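Local atomic coordinates of Alr1585 protein (Nostoc sp., PDB entry 5C2I), a protein that probably uses hydrogen peroxide to oxidise dyes and other substrates at a bound haem, as a dye-decolorizing (DyP-type) peroxidase that assembles as a tetramer. Residues E79-K82 / Y83-K86; R213-V216 / R217-N221. The protein carries 1 engineered substitution. All coordinates share one frame; numbering follows the deposited sequence.

Interaction 1. Residues E79-K82 / Y83-K86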
# COMPACT_ATOMS: atom_id res chain seq x y z
N GLU A 79 16.42 20.68 11.99
CA GLU A 79 15.15 19.96 11.85
C GLU A 79 15.41 18.56 11.26
O GLU A 79 14.76 17.59 11.68
CB GLU A 79 14.17 20.73 10.91
CG GLU A 79 13.51 21.95 11.55
CD GLU A 79 12.80 22.84 10.53
OE1 GLU A 79 13.05 22.73 9.32
OE2 GLU A 79 12.00 23.67 10.93
N ALA A 80 16.32 18.46 10.29
CA ALA A 80 16.67 17.16 9.72
C ALA A 80 17.37 16.29 10.78
O ALA A 80 17.09 15.10 10.91
CB ALA A 80 17.53 17.31 8.48
N PHE A 81 18.24 16.91 11.57
CA PHE A 81 19.00 16.18 12.62
C PHE A 81 18.04 15.63 13.67
O PHE A 81 18.14 14.45 14.05
CB PHE A 81 20.05 17.11 13.27
CG PHE A 81 20.89 16.45 14.34
CD1 PHE A 81 22.07 15.78 14.00
CD2 PHE A 81 20.55 16.56 15.68
CE1 PHE A 81 22.88 15.21 15.00
CE2 PHE A 81 21.35 15.97 16.69
CZ PHE A 81 22.52 15.31 16.33
N LYS A 82 17.12 16.48 14.14
CA LYS A 82 16.15 16.07 15.18
C LYS A 82 15.22 14.98 14.64
O LYS A 82 14.86 14.06 15.37
CB LYS A 82 15.34 17.28 15.70
CG LYS A 82 15.78 17.79 17.05
CD LYS A 82 14.78 18.79 17.62
CE LYS A 82 15.33 19.53 18.84
NZ LYS A 82 16.36 20.54 18.44
N TYR A 83 14.82 15.10 13.37
CA TYR A 83 14.00 14.07 12.75
C TYR A 83 14.71 12.69 12.70
O TYR A 83 14.13 11.69 13.13
CB TYR A 83 13.52 14.46 11.35
CG TYR A 83 12.77 13.32 10.69
CD1 TYR A 83 11.46 13.01 11.07
CD2 TYR A 83 13.39 12.51 9.74
CE1 TYR A 83 10.78 11.94 10.50
CE2 TYR A 83 12.72 11.45 9.17
CZ TYR A 83 11.43 11.17 9.55
OH TYR A 83 10.77 10.12 8.97
N ARG A 84 15.97 12.66 12.24
CA ARG A 84 16.73 11.38 12.20
C ARG A 84 16.97 10.81 13.59
O ARG A 84 16.86 9.61 13.80
CB ARG A 84 18.11 11.55 11.57
CG ARG A 84 18.20 11.75 10.08
CD ARG A 84 19.66 11.70 9.64
NE ARG A 84 20.43 12.88 10.08
CZ ARG A 84 20.38 14.09 9.51
NH1 ARG A 84 19.59 14.34 8.47
NH2 ARG A 84 21.13 15.07 9.98
N GLN A 85 17.32 11.66 14.54
CA GLN A 85 17.76 11.22 15.86
C GLN A 85 16.58 10.82 16.77
O GLN A 85 16.69 9.87 17.55
CB GLN A 85 18.57 12.33 16.53
CG GLN A 85 19.32 11.90 17.78
CD GLN A 85 19.66 13.06 18.69
OE1 GLN A 85 18.83 13.94 18.91
NE2 GLN A 85 20.88 13.08 19.21
N LYS A 86 15.46 11.55 16.68
CA LYS A 86 14.33 11.37 17.61
C LYS A 86 12.95 11.21 16.96
O LYS A 86 11.95 11.14 17.68
CB LYS A 86 14.30 12.57 18.57
CG LYS A 86 15.66 12.92 19.15
CD LYS A 86 15.50 13.61 20.50
CE LYS A 86 14.54 14.79 20.41
NZ LYS A 86 15.09 16.06 20.95
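F81 lays the far end of its ring against the amide of Q85, one turn further along the helix 73-86, with CE2 of F81 3.9 Å from NE2 of Q85. This is i to i+4 packing on the last turns of a helix in the DyP ferredoxin-like (dimeric alpha+beta barrel) fold. Swinging CG of F81 anti to its own nitrogen (chi1 -179°) tips the ring toward the C-terminal end of the helix, and Q85, extended beyond CG, runs out to meet it; ring and amide planes stand 56° apart. On the other flank R84 folds back. A bend at chi3 turns its guanidinium over the preceding turn, where one face covers the carbonyl oxygen of A80, 3.6 Å above the plane and set toward the rim. There NH1 of R84 lies 3.6 Å from CB of A80, while NH2 of R84 reaches CA of F81. The guanidinium stands almost perpendicular to the F81 ring, 84° between planes, with NH2 of R84 beside CB of F81. E18, on a loop, also touches F81. Were F81 cut back to an alanine, the Q85 amide would probably lose its aromatic neighbour and be freer to turn, with a gap opened beside E18. The backbone itself keeps regular alpha-helical bonds, the N-H of Y83, R84, Q85 and K86 going to the carbonyls of E79, A80, F81 and K82. E79 points away from these side chains and forms a salt bridge with R40, tying the helix to the chain nearer the N-terminus. K82 and K86 run side by side in the same direction, their like charges 5.3 Å apart from NZ of K82 to NZ of K86, while CE of K82 comes within 4.1 Å of NZ of K86.

Interaction 2. Residues R213-V216 / R217-N221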
# COMPACT_ATOMS: atom_id res chain seq x y z
N ARG A 213 26.70 16.54 4.66
CA ARG A 213 25.81 15.37 4.62
C ARG A 213 25.65 14.90 3.18
O ARG A 213 25.67 13.68 2.90
CB ARG A 213 24.43 15.68 5.21
CG ARG A 213 24.46 15.95 6.70
CD ARG A 213 24.15 14.75 7.52
NE ARG A 213 23.03 13.96 6.99
CZ ARG A 213 22.76 12.72 7.41
NH1 ARG A 213 23.47 12.16 8.39
NH2 ARG A 213 21.76 12.05 6.84
N ASP A 214 25.55 15.85 2.26
CA ASP A 214 25.47 15.51 0.84
C ASP A 214 26.78 15.04 0.27
O ASP A 214 26.81 14.07 -0.52
CB ASP A 214 24.99 16.73 0.02
CG ASP A 214 23.51 17.10 0.27
OD1 ASP A 214 22.72 16.23 0.68
OD2 ASP A 214 23.15 18.27 0.04
N VAL A 215 27.86 15.75 0.59
CA VAL A 215 29.18 15.43 0.04
C VAL A 215 29.58 14.02 0.42
O VAL A 215 29.99 13.22 -0.43
CB VAL A 215 30.24 16.44 0.49
CG1 VAL A 215 31.64 15.99 0.08
CG2 VAL A 215 29.96 17.83 -0.12
N VAL A 216 29.45 13.70 1.70
CA VAL A 216 29.88 12.38 2.17
C VAL A 216 29.02 11.25 1.58
O VAL A 216 29.55 10.23 1.14
CB VAL A 216 29.90 12.38 3.70
CG1 VAL A 216 30.15 10.97 4.21
CG2 VAL A 216 31.01 13.30 4.19
N ARG A 217 27.71 11.44 1.55
CA ARG A 217 26.79 10.46 0.96
C ARG A 217 27.14 10.23 -0.49
O ARG A 217 27.19 9.10 -0.94
CB ARG A 217 25.34 10.93 1.04
CG ARG A 217 24.30 9.91 0.55
CD ARG A 217 22.89 10.52 0.32
NE ARG A 217 22.97 11.50 -0.76
CZ ARG A 217 22.81 12.82 -0.65
NH1 ARG A 217 22.47 13.37 0.50
NH2 ARG A 217 22.96 13.59 -1.70
N GLU A 218 27.31 11.30 -1.24
CA GLU A 218 27.60 11.17 -2.65
C GLU A 218 28.95 10.54 -2.90
O GLU A 218 29.09 9.70 -3.79
CB GLU A 218 27.43 12.49 -3.37
CG GLU A 218 25.98 12.96 -3.36
CD GLU A 218 25.07 12.18 -4.30
OE1 GLU A 218 25.57 11.70 -5.34
OE2 GLU A 218 23.85 12.06 -4.02
N ARG A 219 29.94 10.88 -2.09
CA ARG A 219 31.28 10.30 -2.24
C ARG A 219 31.29 8.77 -2.07
O ARG A 219 31.96 8.08 -2.87
CB ARG A 219 32.26 10.94 -1.25
CG ARG A 219 33.73 10.59 -1.47
CD ARG A 219 34.57 11.07 -0.32
NE ARG A 219 34.89 12.46 -0.36
CZ ARG A 219 34.74 13.30 0.67
NH1 ARG A 219 34.32 12.90 1.86
NH2 ARG A 219 35.07 14.56 0.51
N VAL A 220 30.63 8.28 -1.02
CA VAL A 220 30.65 6.84 -0.76
C VAL A 220 29.91 6.12 -1.88
O VAL A 220 30.27 5.01 -2.21
CB VAL A 220 30.09 6.48 0.63
CG1 VAL A 220 28.60 6.51 0.63
CG2 VAL A 220 30.60 5.08 1.01
N ASN A 221 28.94 6.76 -2.52
CA ASN A 221 28.17 6.13 -3.62
C ASN A 221 28.68 6.39 -5.02
O ASN A 221 28.15 5.87 -5.97
CB ASN A 221 26.69 6.51 -3.50
CG ASN A 221 26.06 5.87 -2.26
OD1 ASN A 221 26.07 4.65 -2.13
ND2 ASN A 221 25.61 6.68 -1.34
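R217 reaches back along the helix 212-221 to D214 with NH1, which donates to OD1 of D214 at 2.9 Å and 162°. The helix carries a salt-bridge network of D214, R217 and E218, combining an i to i+3 pair with an i to i+1 pair. Both acids meet the guanidinium at its edge, in plane: OD1 of D214 takes NH1 from its anti side, and OE2 of E218 uses its anti lone pair for NH2 of R217, 2.9 Å away. A weak bond from NE of R217 to the same OE2 adds to the grip, so two acids hold the group against rotation. The bend at chi3 (65°) of R217 brings the guanidinium alongside D214, whose buried carboxylate has a second cation on OD1, K36.

R219 points its charge elsewhere, to a salt bridge with D13; on the way its guanidinium lays one face over CG1 of V215, 3.7 Å from NH2 of R219. The main-chain acceptors D214 O, V215 O and V216 O receive N-H of E218, R219 and V220, whereas the bond from R217 N to R213 O is weak. Near the helix end OD1 of N221 accepts from the backbone nitrogen of V308 of the second subunit, and ND2 of N221 gives a weak bond, 2.9 Å long, to O of R217.

Interaction 1 comes first along the chain, in the helix 73-86 of the N-terminal DyP barrel domain; interaction 2 follows well over a hundred residues later in the short helix 212-221. Their centres lie about 18 Å apart, on the same side of the chain's centre, yet the two helices meet through a pair of arginines: CZ of R84 is 3.5 Å from CZ of R213, like charges packed close together. The 79-86 contact is at the surface, with no other subunit touching it, whereas 213-221 is partly buried, with the E218 side chain about 10 Å from the haem. Helix 212-221 thus lies between the haem neighbourhood, the second subunit and the surface helix 73-86.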